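Long-range contacts in RagA protein (Porphyromonas gingivalis, PDB 6SLN), which probably carries nutrients across the bacterial outer membrane as a TonB-dependent transporter, a beta-barrel whose channel is filled by a plug domain: residues Ala127-Val131 against Ser143-His147; Val444-Ala448 against Lys459-Asp465; Gly522-Tyr528 against Tyr567-Phe573; Pro842-Phe848 against Phe863-Lys869. All coordinates share one frame; numbering follows the deposited sequence.

How the interactions relate
Interaction 1 belongs to the plug, whereas interactions 2, 3 and 4 each pair neighbouring strands of the surrounding barrel. Plug and wall meet where interactions 1 and 4 touch: their centres lie about 10 Å apart, and Q130 CG packs 3.8 Å from I866 CD1. Interactions 2 and 3 share the phospholipid 3PE on the barrel's outer surface. Their centres are about 14 Å apart and their nearest atoms about 7 Å, and strand 487-510 runs between the two pairs; A448 and A460 contact the acyl chains, while H523, Y525 and L570 surround the glycerol-ester region. Interaction 4 lies far from this site, its centre about 38 Å from that of interaction 2.

Interaction 1: residues Ala127-Val131 against Ser143-His147; sequences AGMQV and SVEIH
The imidazole of H147 meets G128 at a slant, with CD2 3.9 Å from G128 CA, while Y703 of the barrel stacks on the same ring. The other flat groups belong to Q130 and E145, which run side by side in the same direction with amide and carboxylate planes 15° apart. Q130 sets off anti to its main-chain nitrogen and E145 from beside its own (chi1 -64°); both chains then extend, bringing the two heads level. E145 OE2 is hydrogen-bonded to T149 OG1.

M129, V144 and I146 occupy the reverse side of the two-stranded antiparallel pair. M129 CG lies 3.5 Å from V144 CG1 and 4.1 Å from I146 CG1, and the bend at chi3 returns its terminal methyl CE to 3.7 Å from V144 CG1. V185 of strand 180-186 packs against both M129 and I146.

Three backbone bonds join the strands. H147 N to G128 O is the straightest, 2.8 Å at 173° and in the carbonyl plane; Q130 N to E145 O (2.9 Å) and E145 N to Q130 O (3.2 Å) form a reciprocal pair. The hairpin thus has an apolar side turned to the plug interior and a polar one near T841 and P842 of the barrel. H147 NE2 bonds D738 OD1 and H147 O accepts from R705 NH1, so side chain and backbone of this residue both tie the plug to the barrel wall.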
# COMPACT_ATOMS: atom_id res chain seq x y z
N ALA A 127 23.00 -38.69 8.28
CA ALA A 127 23.93 -39.08 7.22
C ALA A 127 23.39 -38.67 5.86
O ALA A 127 22.25 -39.00 5.51
CB ALA A 127 24.16 -40.60 7.26
N GLY A 128 24.20 -37.95 5.09
CA GLY A 128 23.85 -37.55 3.75
C GLY A 128 23.16 -36.21 3.64
O GLY A 128 22.92 -35.74 2.52
N MET A 129 22.82 -35.57 4.76
CA MET A 129 22.12 -34.29 4.72
C MET A 129 23.10 -33.19 5.12
O MET A 129 23.65 -33.23 6.23
CB MET A 129 20.90 -34.31 5.65
CG MET A 129 20.09 -33.03 5.65
SD MET A 129 18.88 -33.03 6.99
CE MET A 129 17.39 -32.74 6.07
N GLN A 130 23.34 -32.25 4.20
CA GLN A 130 24.36 -31.21 4.38
C GLN A 130 23.70 -29.89 4.76
O GLN A 130 23.13 -29.19 3.91
CB GLN A 130 25.23 -31.05 3.13
CG GLN A 130 26.64 -30.55 3.44
CD GLN A 130 27.45 -30.12 2.22
OE1 GLN A 130 28.57 -30.58 2.01
NE2 GLN A 130 26.88 -29.21 1.42
N VAL A 131 23.80 -29.54 6.05
CA VAL A 131 23.23 -28.31 6.60
C VAL A 131 24.31 -27.25 6.66
O VAL A 131 25.40 -27.50 7.18
CB VAL A 131 22.67 -28.54 8.01
CG1 VAL A 131 21.99 -27.27 8.48
CG2 VAL A 131 21.74 -29.76 8.06
N SER A 143 20.80 -23.64 4.52
CA SER A 143 20.67 -24.39 3.28
C SER A 143 20.79 -25.88 3.58
O SER A 143 21.56 -26.29 4.44
CB SER A 143 21.72 -23.94 2.26
OG SER A 143 23.03 -24.28 2.67
N VAL A 144 19.99 -26.68 2.89
CA VAL A 144 20.03 -28.13 3.04
C VAL A 144 20.15 -28.78 1.67
O VAL A 144 19.46 -28.39 0.72
CB VAL A 144 18.78 -28.68 3.76
CG1 VAL A 144 18.93 -30.16 3.95
CG2 VAL A 144 18.58 -27.98 5.12
N GLU A 145 21.04 -29.77 1.56
CA GLU A 145 21.19 -30.60 0.37
C GLU A 145 21.32 -32.06 0.80
O GLU A 145 22.22 -32.39 1.58
CB GLU A 145 22.42 -30.19 -0.47
CG GLU A 145 22.38 -28.79 -1.08
CD GLU A 145 23.65 -28.44 -1.84
OE1 GLU A 145 24.67 -29.12 -1.62
OE2 GLU A 145 23.65 -27.48 -2.66
N ILE A 146 20.42 -32.91 0.31
CA ILE A 146 20.42 -34.34 0.62
C ILE A 146 21.09 -35.10 -0.52
O ILE A 146 20.57 -35.11 -1.65
CB ILE A 146 18.98 -34.84 0.85
CG1 ILE A 146 18.39 -34.16 2.09
CG2 ILE A 146 18.92 -36.38 0.90
CD1 ILE A 146 16.95 -34.48 2.35
N HIS A 147 22.23 -35.74 -0.23
CA HIS A 147 23.04 -36.45 -1.24
C HIS A 147 23.45 -35.51 -2.38
O HIS A 147 23.20 -35.79 -3.56
CB HIS A 147 22.30 -37.67 -1.81
CG HIS A 147 22.07 -38.78 -0.84
ND1 HIS A 147 21.11 -39.75 -1.05
CD2 HIS A 147 22.67 -39.10 0.33
CE1 HIS A 147 21.13 -40.61 -0.05
NE2 HIS A 147 22.07 -40.24 0.80

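Interaction 2: residues Val444-Ala448 against Lys459-Asp465; sequences VNGFA and KAQAGVD. With 3PE (1,2-Distearoyl-sn-glycerophosphoethanolamine), chain G.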
# COMPACT_ATOMS: atom_id res chain seq x y z
N VAL A 444 -3.92 -23.61 9.03
CA VAL A 444 -5.22 -24.16 9.42
C VAL A 444 -5.40 -25.48 8.69
O VAL A 444 -5.81 -25.50 7.52
CB VAL A 444 -6.35 -23.18 9.12
CG1 VAL A 444 -7.66 -23.66 9.69
CG2 VAL A 444 -6.04 -21.82 9.71
N ASN A 445 -5.10 -26.59 9.36
CA ASN A 445 -5.12 -27.92 8.76
C ASN A 445 -6.25 -28.73 9.39
O ASN A 445 -6.39 -28.75 10.61
CB ASN A 445 -3.80 -28.64 9.00
CG ASN A 445 -2.63 -27.69 9.10
OD1 ASN A 445 -2.24 -27.32 10.20
ND2 ASN A 445 -2.06 -27.29 7.96
N GLY A 446 -7.04 -29.38 8.54
CA GLY A 446 -8.02 -30.33 9.02
C GLY A 446 -7.97 -31.59 8.18
O GLY A 446 -7.65 -31.56 6.99
N PHE A 447 -8.29 -32.71 8.83
CA PHE A 447 -8.33 -33.99 8.13
C PHE A 447 -9.50 -34.83 8.64
O PHE A 447 -9.87 -34.77 9.81
CB PHE A 447 -7.01 -34.78 8.27
CG PHE A 447 -6.86 -35.49 9.59
CD1 PHE A 447 -7.41 -36.74 9.80
CD2 PHE A 447 -6.14 -34.89 10.62
CE1 PHE A 447 -7.28 -37.38 11.03
CE2 PHE A 447 -5.99 -35.52 11.85
CZ PHE A 447 -6.56 -36.77 12.05
N ALA A 448 -10.06 -35.62 7.73
CA ALA A 448 -11.07 -36.62 8.04
C ALA A 448 -10.54 -37.99 7.65
O ALA A 448 -9.92 -38.15 6.59
CB ALA A 448 -12.38 -36.35 7.29
N LYS A 459 -8.42 -40.97 3.54
CA LYS A 459 -8.02 -39.77 4.28
C LYS A 459 -8.16 -38.55 3.39
O LYS A 459 -7.49 -38.43 2.36
CB LYS A 459 -6.60 -39.88 4.81
CG LYS A 459 -6.32 -38.83 5.86
CD LYS A 459 -5.11 -39.20 6.71
CE LYS A 459 -4.25 -37.98 7.02
NZ LYS A 459 -3.12 -38.33 7.93
N ALA A 460 -9.03 -37.63 3.81
CA ALA A 460 -9.10 -36.30 3.24
C ALA A 460 -8.39 -35.34 4.19
O ALA A 460 -8.62 -35.37 5.40
CB ALA A 460 -10.56 -35.87 3.02
N GLN A 461 -7.52 -34.50 3.65
CA GLN A 461 -6.76 -33.55 4.45
C GLN A 461 -6.63 -32.24 3.68
O GLN A 461 -6.41 -32.24 2.47
CB GLN A 461 -5.38 -34.11 4.83
CG GLN A 461 -4.45 -33.07 5.43
CD GLN A 461 -3.50 -33.64 6.46
OE1 GLN A 461 -3.66 -33.39 7.66
NE2 GLN A 461 -2.50 -34.39 6.01
N ALA A 462 -6.79 -31.13 4.39
CA ALA A 462 -6.84 -29.85 3.71
C ALA A 462 -6.32 -28.80 4.66
O ALA A 462 -6.54 -28.88 5.88
CB ALA A 462 -8.27 -29.52 3.23
N GLY A 463 -5.62 -27.83 4.11
CA GLY A 463 -5.02 -26.79 4.92
C GLY A 463 -4.73 -25.56 4.09
O GLY A 463 -4.54 -25.64 2.87
N VAL A 464 -4.70 -24.41 4.76
CA VAL A 464 -4.25 -23.18 4.15
C VAL A 464 -3.32 -22.51 5.15
O VAL A 464 -3.61 -22.47 6.35
CB VAL A 464 -5.42 -22.26 3.75
CG1 VAL A 464 -6.35 -21.98 4.94
CG2 VAL A 464 -4.92 -20.97 3.12
N ASP A 465 -2.17 -22.06 4.67
CA ASP A 465 -1.22 -21.30 5.45
C ASP A 465 -1.29 -19.87 4.96
O ASP A 465 -1.11 -19.61 3.76
CB ASP A 465 0.20 -21.85 5.29
CG ASP A 465 0.40 -23.13 6.06
OD1 ASP A 465 -0.61 -23.71 6.52
OD2 ASP A 465 1.55 -23.56 6.21
C1 3PE G . -8.14 -28.07 -9.67
C2 3PE G . -8.64 -28.96 -8.55
C3 3PE G . -8.08 -30.38 -8.75
O31 3PE G . -8.61 -31.26 -7.80
O32 3PE G . -9.31 -32.67 -9.39
C31 3PE G . -9.40 -32.33 -8.26
C32 3PE G . -10.40 -33.03 -7.33
C33 3PE G . -9.93 -34.41 -6.84
C34 3PE G . -11.07 -35.13 -6.11
C35 3PE G . -10.90 -35.10 -4.58
C36 3PE G . -11.35 -36.44 -3.99
C37 3PE G . -11.87 -36.28 -2.56
C38 3PE G . -12.27 -37.66 -2.02
C39 3PE G . -12.60 -37.55 -0.53
C3A 3PE G . -12.59 -38.93 0.12
C3B 3PE G . -12.26 -38.80 1.61
O21 3PE G . -8.20 -28.31 -7.37
O22 3PE G . -9.90 -27.49 -6.17
C21 3PE G . -9.10 -28.34 -6.29
C22 3PE G . -9.05 -29.46 -5.25
C23 3PE G . -10.12 -29.26 -4.16
C24 3PE G . -10.69 -30.64 -3.82
C25 3PE G . -10.60 -30.97 -2.32
C26 3PE G . -11.63 -32.06 -1.97
C27 3PE G . -11.75 -32.18 -0.45
C28 3PE G . -12.77 -33.26 -0.05
C29 3PE G . -12.79 -33.45 1.48
C2A 3PE G . -14.21 -33.75 2.00
C2B 3PE G . -14.25 -34.84 3.09
C2C 3PE G . -15.28 -34.45 4.18
C2D 3PE G . -15.48 -35.52 5.27
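G446 and A462 exchange two short backbone bonds, G446 N to A462 O at 2.8 Å and A462 N to G446 O, also 2.8 Å; the first is nearly straight, 171° at the hydrogen. Equivalent reciprocal pairs join V444 with V464 and A448 with A460, making a regular antiparallel pairing over the whole contact.

Between these pairs, F447 faces Q461. The phenyl group leaves between the backbone N and the carbonyl carbon (chi1 79°), which carries the ring away from the partner strand and leaves CB to do the touching: it lies 3.7 Å from Q461 OE1 and 3.9 Å from Q461 CB. Ring and amide planes stand at 81°, so the two groups do not stack. K459 NZ sits above the F447 ring, 5.1 Å from its centroid, too long for more than a weak cation-pi attraction.

The other side is apolar, with V444 and V464 at one end and only G446 and the alanines A448, A460 and A462 over the rest. A460 CB is met by both acyl chains of the phospholipid, at 3.6 Å from C29 and 3.7 Å from C3B, and A448 CB lies 3.8 Å from C2D. The short methyl groups let the acyl chains come close to the strands on the lipid-facing side of the barrel wall.

The hairpin is continued in the wall by strand 363-377, bonded to N445 and F447, and by strand 487-510, bonded to K459, Q461 and G463. N445 and D465 face inward, where both touch M165 of the plug.

Interaction 3: residues Gly522-Tyr528 against Tyr567-Phe573; sequences GHEYIEY and YAYLSFF. With 3PE (1,2-Distearoyl-sn-glycerophosphoethanolamine), chain G; LMT (dodecyl-beta-D-maltoside), chain H.
The ring of F573 folds down onto the hollow left by G522, whose CA sits 3.8 Å from the ring centroid and over its centre. A chi1 of 58° puts the phenyl group between the backbone N and the carbonyl carbon, turned toward the partner strand. Y567 does the same at the far end (chi1 67°), and its ring receives Y528 CB over one face, 3.6 Å from the centroid. The two tyrosine rings are near parallel, 9° apart, but slid so far that they scarcely overlap. Between these ends I526 lies alongside Y569, its CD1 reaching 3.5 Å from Y569 CD2; Y569 OH is hydrogen-bonded to S642 OG.

Eight backbone bonds hold the two antiparallel strands, 515-540 and 561-580, as adjacent staves of the transmembrane barrel, and strands 487-510 and 584-595 extend the wall beyond them.

On the side facing the lipid, L570 CD1 fills the dip between two rings, 3.7 Å from H523 NE2 and 4.1 Å from Y525 CD1. F572 CE1 comes to the edge of the imidazole, 3.6 Å from H523 CD2, while C33 of the phospholipid lies over the centre of one imidazole face. H523 NE2 gives a weak hydrogen bond to lipid O31 at 3.2 Å, and lipid O21 rests over one face of the Y525 ring, 3.4 Å from Y525 CD2. Apolar side chains of a neighbouring protein chain also pack on Y525 and L570.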
# COMPACT_ATOMS: atom_id res chain seq x y z
N GLY A 522 -3.82 -41.96 -4.45
CA GLY A 522 -3.80 -40.65 -3.83
C GLY A 522 -3.94 -39.53 -4.84
O GLY A 522 -3.47 -39.63 -5.98
N HIS A 523 -4.61 -38.45 -4.41
CA HIS A 523 -4.73 -37.22 -5.17
C HIS A 523 -4.27 -36.05 -4.31
O HIS A 523 -4.45 -36.06 -3.09
CB HIS A 523 -6.16 -36.95 -5.63
CG HIS A 523 -6.44 -35.49 -5.85
ND1 HIS A 523 -6.94 -34.67 -4.85
CD2 HIS A 523 -6.24 -34.69 -6.93
CE1 HIS A 523 -7.05 -33.44 -5.32
NE2 HIS A 523 -6.63 -33.43 -6.57
N GLU A 524 -3.70 -35.03 -4.96
CA GLU A 524 -3.09 -33.92 -4.25
C GLU A 524 -3.09 -32.67 -5.12
O GLU A 524 -2.64 -32.72 -6.26
CB GLU A 524 -1.67 -34.28 -3.83
CG GLU A 524 -0.85 -33.12 -3.32
CD GLU A 524 0.20 -33.58 -2.33
OE1 GLU A 524 1.33 -33.94 -2.76
OE2 GLU A 524 -0.13 -33.61 -1.14
N TYR A 525 -3.58 -31.55 -4.56
CA TYR A 525 -3.54 -30.24 -5.21
C TYR A 525 -2.98 -29.20 -4.23
O TYR A 525 -3.50 -29.02 -3.12
CB TYR A 525 -4.93 -29.81 -5.69
CG TYR A 525 -4.97 -28.42 -6.32
CD1 TYR A 525 -4.49 -28.20 -7.60
CD2 TYR A 525 -5.51 -27.33 -5.63
CE1 TYR A 525 -4.53 -26.94 -8.18
CE2 TYR A 525 -5.54 -26.06 -6.20
CZ TYR A 525 -5.06 -25.88 -7.49
OH TYR A 525 -5.09 -24.63 -8.09
N ILE A 526 -1.91 -28.53 -4.64
CA ILE A 526 -1.32 -27.44 -3.88
C ILE A 526 -1.28 -26.23 -4.80
O ILE A 526 -0.98 -26.36 -5.99
CB ILE A 526 0.09 -27.78 -3.33
CG1 ILE A 526 1.09 -27.94 -4.47
CG2 ILE A 526 0.09 -29.05 -2.48
CD1 ILE A 526 2.52 -28.18 -3.99
N GLU A 527 -1.64 -25.07 -4.26
CA GLU A 527 -1.61 -23.83 -5.01
C GLU A 527 -1.15 -22.72 -4.09
O GLU A 527 -1.29 -22.82 -2.87
CB GLU A 527 -2.97 -23.50 -5.63
CG GLU A 527 -3.92 -22.74 -4.74
CD GLU A 527 -5.16 -22.29 -5.49
OE1 GLU A 527 -5.33 -22.69 -6.67
OE2 GLU A 527 -5.96 -21.53 -4.91
N TYR A 528 -0.59 -21.68 -4.68
CA TYR A 528 -0.03 -20.55 -3.96
C TYR A 528 -0.37 -19.27 -4.70
O TYR A 528 -0.15 -19.18 -5.91
CB TYR A 528 1.50 -20.69 -3.82
CG TYR A 528 2.22 -19.40 -3.41
CD1 TYR A 528 2.54 -18.44 -4.36
CD2 TYR A 528 2.58 -19.16 -2.09
CE1 TYR A 528 3.17 -17.28 -4.02
CE2 TYR A 528 3.23 -18.00 -1.74
CZ TYR A 528 3.52 -17.05 -2.71
OH TYR A 528 4.16 -15.88 -2.39
N TYR A 567 1.60 -20.03 -8.31
CA TYR A 567 1.92 -21.31 -8.90
C TYR A 567 0.91 -22.31 -8.38
O TYR A 567 0.20 -22.06 -7.41
CB TYR A 567 3.37 -21.73 -8.61
CG TYR A 567 3.71 -22.06 -7.16
CD1 TYR A 567 3.31 -23.26 -6.57
CD2 TYR A 567 4.46 -21.17 -6.38
CE1 TYR A 567 3.64 -23.55 -5.23
CE2 TYR A 567 4.78 -21.46 -5.05
CZ TYR A 567 4.37 -22.64 -4.49
OH TYR A 567 4.70 -22.92 -3.19
N ALA A 568 0.86 -23.46 -9.04
CA ALA A 568 0.05 -24.56 -8.56
C ALA A 568 0.65 -25.87 -9.04
O ALA A 568 1.46 -25.91 -9.97
CB ALA A 568 -1.41 -24.42 -9.02
N TYR A 569 0.25 -26.94 -8.36
CA TYR A 569 0.64 -28.29 -8.73
C TYR A 569 -0.59 -29.17 -8.64
O TYR A 569 -1.46 -28.96 -7.78
CB TYR A 569 1.72 -28.85 -7.80
CG TYR A 569 3.12 -28.32 -8.01
CD1 TYR A 569 3.95 -28.86 -8.98
CD2 TYR A 569 3.62 -27.29 -7.21
CE1 TYR A 569 5.24 -28.38 -9.16
CE2 TYR A 569 4.90 -26.80 -7.38
CZ TYR A 569 5.71 -27.34 -8.36
OH TYR A 569 6.99 -26.86 -8.54
N LEU A 570 -0.67 -30.16 -9.53
CA LEU A 570 -1.69 -31.20 -9.49
C LEU A 570 -1.01 -32.55 -9.57
O LEU A 570 -0.14 -32.76 -10.42
CB LEU A 570 -2.70 -31.07 -10.63
CG LEU A 570 -3.82 -32.12 -10.57
CD1 LEU A 570 -4.72 -31.96 -9.32
CD2 LEU A 570 -4.64 -32.08 -11.84
N SER A 571 -1.42 -33.47 -8.70
CA SER A 571 -0.70 -34.72 -8.52
C SER A 571 -1.67 -35.89 -8.42
O SER A 571 -2.72 -35.78 -7.78
CB SER A 571 0.16 -34.66 -7.27
OG SER A 571 1.45 -34.18 -7.58
N PHE A 572 -1.30 -37.01 -9.04
CA PHE A 572 -1.99 -38.28 -8.84
C PHE A 572 -0.92 -39.31 -8.58
O PHE A 572 0.06 -39.39 -9.34
CB PHE A 572 -2.84 -38.66 -10.04
CG PHE A 572 -3.89 -37.63 -10.39
CD1 PHE A 572 -5.04 -37.52 -9.64
CD2 PHE A 572 -3.70 -36.77 -11.46
CE1 PHE A 572 -6.00 -36.57 -9.95
CE2 PHE A 572 -4.66 -35.82 -11.78
CZ PHE A 572 -5.81 -35.72 -11.02
N PHE A 573 -1.06 -40.07 -7.50
CA PHE A 573 0.04 -40.95 -7.11
C PHE A 573 -0.48 -42.26 -6.55
O PHE A 573 -1.63 -42.38 -6.14
CB PHE A 573 0.98 -40.27 -6.12
CG PHE A 573 0.33 -39.81 -4.83
CD1 PHE A 573 -0.27 -38.56 -4.75
CD2 PHE A 573 0.39 -40.60 -3.67
CE1 PHE A 573 -0.83 -38.12 -3.54
CE2 PHE A 573 -0.17 -40.16 -2.45
CZ PHE A 573 -0.78 -38.92 -2.39
C1 3PE G . -8.14 -28.07 -9.67
C2 3PE G . -8.64 -28.96 -8.55
C3 3PE G . -8.08 -30.38 -8.75
O31 3PE G . -8.61 -31.26 -7.80
O32 3PE G . -9.31 -32.67 -9.39
C31 3PE G . -9.40 -32.33 -8.26
C32 3PE G . -10.40 -33.03 -7.33
C33 3PE G . -9.93 -34.41 -6.84
C34 3PE G . -11.07 -35.13 -6.11
C35 3PE G . -10.90 -35.10 -4.58
C36 3PE G . -11.35 -36.44 -3.99
C37 3PE G . -11.87 -36.28 -2.56
C38 3PE G . -12.27 -37.66 -2.02
C39 3PE G . -12.60 -37.55 -0.53
C3A 3PE G . -12.59 -38.93 0.12
C3B 3PE G . -12.26 -38.80 1.61
O21 3PE G . -8.20 -28.31 -7.37
O22 3PE G . -9.90 -27.49 -6.17
C21 3PE G . -9.10 -28.34 -6.29
C22 3PE G . -9.05 -29.46 -5.25
C23 3PE G . -10.12 -29.26 -4.16
C24 3PE G . -10.69 -30.64 -3.82
C25 3PE G . -10.60 -30.97 -2.32
C26 3PE G . -11.63 -32.06 -1.97
C27 3PE G . -11.75 -32.18 -0.45
C28 3PE G . -12.77 -33.26 -0.05
C29 3PE G . -12.79 -33.45 1.48
C2A 3PE G . -14.21 -33.75 2.00
C2B 3PE G . -14.25 -34.84 3.09
C2C 3PE G . -15.28 -34.45 4.18
C2D 3PE G . -15.48 -35.52 5.27
C1B LMT H . -7.81 -21.44 -10.49
C2B LMT H . -7.15 -20.10 -9.97
C3B LMT H . -7.26 -18.93 -10.97
C4B LMT H . -6.83 -19.45 -12.36
C5B LMT H . -7.94 -20.46 -12.69
C6B LMT H . -8.02 -20.75 -14.20
O1B LMT H . -9.10 -21.65 -9.97
O2B LMT H . -7.68 -19.76 -8.74
O3B LMT H . -6.59 -17.81 -10.56
O4' LMT H . -6.75 -18.44 -13.29
O5B LMT H . -7.79 -21.63 -11.90
O6B LMT H . -9.32 -20.56 -14.67
C1' LMT H . -11.13 -23.39 -6.97
C2' LMT H . -9.61 -23.50 -6.76
C3' LMT H . -9.01 -22.47 -7.74
C4' LMT H . -9.31 -22.84 -9.21
C5' LMT H . -10.80 -23.32 -9.38
C6' LMT H . -11.03 -24.19 -10.62
O1' LMT H . -11.94 -24.00 -6.00
O2' LMT H . -9.22 -23.11 -5.49
O3' LMT H . -7.66 -22.31 -7.53
O5' LMT H . -11.42 -23.97 -8.26
O6' LMT H . -9.82 -24.33 -11.32
C1 LMT H . -11.41 -24.90 -5.01
C2 LMT H . -12.21 -24.66 -3.74
C3 LMT H . -11.67 -25.28 -2.47
C4 LMT H . -12.80 -25.66 -1.53
C5 LMT H . -12.57 -27.02 -0.91
C6 LMT H . -12.89 -27.10 0.57
C7 LMT H . -12.29 -28.38 1.12
C8 LMT H . -12.64 -28.62 2.57
C9 LMT H . -11.98 -29.89 3.09
C10 LMT H . -12.36 -30.24 4.52
C11 LMT H . -11.45 -31.33 5.04
C12 LMT H . -11.91 -31.94 6.33

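Interaction 4: residues Pro842-Phe848 against Phe863-Lys869; sequences PPITGGF and FAYIVGK
I844 with V867, G846 with Y865 and F848 with F863 are each joined by two backbone hydrogen bonds, six in all along this antiparallel pair. G846 N to Y865 O is the straightest at 176°, and F863 N to F848 O, at 2.7 Å, runs almost in line with the carbonyl.

Aromatic contacts follow. Y865 has chi1 52°, which swings its ring across the partner strand so that G846 CA lies over one face, 3.6 Å from the centroid. F848, turned the same way, lays its ring beneath F863 CB, 3.5 Å from the F848 centroid. The F848 and F863 rings are almost parallel, 12° apart, yet offset enough to overlap little. At the edge of the Y865 ring F848 CD1 approaches from one neighbour, 4.1 Å from Y865 CE1, and I844 CG2 from another.

Aliphatic packing closes the other end: I844 CG2 lies 3.7 Å from V867 CB, P842 CB 3.5 Å from I866 CG2, and P842 CG 3.6 Å from K869 CD, the proline and the lysine stem running together. K869 NZ goes on to bond G975 O.

T845 and I866 face the plug, while I844, Y865, V867 and both phenylalanines line the reverse side. The pairing of G846 with Y865 is the cross-strand glycine-aromatic arrangement called aromatic rescue, set here in a meander hairpin of the TonB-dependent barrel between strands 752-764 and 921-937.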
# COMPACT_ATOMS: atom_id res chain seq x y z
N PRO A 842 31.03 -28.94 -0.69
CA PRO A 842 31.92 -29.78 0.14
C PRO A 842 31.52 -31.25 0.06
O PRO A 842 30.35 -31.59 0.27
CB PRO A 842 31.72 -29.23 1.56
CG PRO A 842 31.24 -27.84 1.35
CD PRO A 842 30.40 -27.86 0.10
N PRO A 843 32.48 -32.14 -0.22
CA PRO A 843 32.13 -33.55 -0.47
C PRO A 843 31.87 -34.36 0.78
O PRO A 843 31.21 -35.41 0.68
CB PRO A 843 33.36 -34.11 -1.21
CG PRO A 843 34.27 -32.94 -1.45
CD PRO A 843 33.92 -31.91 -0.41
N ILE A 844 32.36 -33.93 1.95
CA ILE A 844 32.34 -34.75 3.16
C ILE A 844 31.49 -34.05 4.23
O ILE A 844 31.73 -32.89 4.58
CB ILE A 844 33.77 -35.06 3.63
CG1 ILE A 844 34.45 -35.90 2.54
CG2 ILE A 844 33.76 -35.77 4.97
CD1 ILE A 844 35.95 -36.20 2.73
N THR A 845 30.49 -34.78 4.74
CA THR A 845 29.50 -34.28 5.68
C THR A 845 29.34 -35.31 6.79
O THR A 845 28.94 -36.45 6.51
CB THR A 845 28.15 -34.05 5.00
OG1 THR A 845 28.32 -33.18 3.88
CG2 THR A 845 27.15 -33.44 5.98
N GLY A 846 29.61 -34.92 8.03
CA GLY A 846 29.41 -35.82 9.14
C GLY A 846 29.08 -35.10 10.44
O GLY A 846 29.00 -33.87 10.50
N GLY A 847 28.88 -35.91 11.47
CA GLY A 847 28.70 -35.42 12.82
C GLY A 847 28.85 -36.58 13.78
O GLY A 847 28.84 -37.75 13.38
N PHE A 848 29.02 -36.24 15.05
CA PHE A 848 28.98 -37.27 16.08
C PHE A 848 28.45 -36.65 17.37
O PHE A 848 28.65 -35.46 17.64
CB PHE A 848 30.33 -37.94 16.31
CG PHE A 848 31.46 -36.99 16.55
CD1 PHE A 848 32.14 -36.40 15.48
CD2 PHE A 848 31.88 -36.69 17.84
CE1 PHE A 848 33.21 -35.52 15.70
CE2 PHE A 848 32.95 -35.82 18.07
CZ PHE A 848 33.61 -35.23 17.00
N PHE A 863 28.50 -32.81 17.90
CA PHE A 863 29.48 -32.33 16.94
C PHE A 863 29.00 -32.55 15.51
O PHE A 863 28.18 -33.43 15.23
CB PHE A 863 30.81 -33.04 17.08
CG PHE A 863 31.50 -32.82 18.37
CD1 PHE A 863 31.11 -33.50 19.50
CD2 PHE A 863 32.58 -31.97 18.43
CE1 PHE A 863 31.77 -33.33 20.67
CE2 PHE A 863 33.25 -31.78 19.60
CZ PHE A 863 32.84 -32.46 20.73
N ALA A 864 29.59 -31.78 14.61
CA ALA A 864 29.29 -31.81 13.19
C ALA A 864 30.52 -31.30 12.44
O ALA A 864 31.27 -30.46 12.95
CB ALA A 864 28.07 -30.95 12.87
N TYR A 865 30.72 -31.80 11.23
CA TYR A 865 31.86 -31.33 10.46
C TYR A 865 31.54 -31.27 8.97
O TYR A 865 30.63 -31.93 8.45
CB TYR A 865 33.10 -32.20 10.70
CG TYR A 865 32.89 -33.67 10.52
CD1 TYR A 865 32.44 -34.46 11.56
CD2 TYR A 865 33.16 -34.29 9.30
CE1 TYR A 865 32.26 -35.82 11.41
CE2 TYR A 865 32.98 -35.65 9.13
CZ TYR A 865 32.53 -36.41 10.19
OH TYR A 865 32.34 -37.75 10.01
N ILE A 866 32.32 -30.43 8.28
CA ILE A 866 32.23 -30.21 6.85
C ILE A 866 33.67 -30.23 6.34
O ILE A 866 34.42 -29.28 6.58
CB ILE A 866 31.54 -28.88 6.51
CG1 ILE A 866 30.09 -28.90 7.01
CG2 ILE A 866 31.59 -28.59 5.03
CD1 ILE A 866 29.18 -29.78 6.18
N VAL A 867 34.05 -31.31 5.67
CA VAL A 867 35.42 -31.53 5.21
C VAL A 867 35.46 -31.44 3.69
O VAL A 867 34.56 -31.93 3.01
CB VAL A 867 35.95 -32.90 5.68
CG1 VAL A 867 37.37 -33.12 5.19
CG2 VAL A 867 35.86 -33.01 7.19
N GLY A 868 36.50 -30.81 3.16
CA GLY A 868 36.56 -30.58 1.74
C GLY A 868 36.00 -29.26 1.28
O GLY A 868 35.94 -29.02 0.06
N LYS A 869 35.60 -28.39 2.21
CA LYS A 869 35.14 -27.05 1.88
C LYS A 869 36.34 -26.14 1.62
O LYS A 869 37.29 -26.09 2.41
CB LYS A 869 34.26 -26.49 3.00
CG LYS A 869 33.68 -25.10 2.77
CD LYS A 869 32.26 -25.00 3.36
CE LYS A 869 31.87 -23.60 3.78
NZ LYS A 869 31.97 -22.55 2.72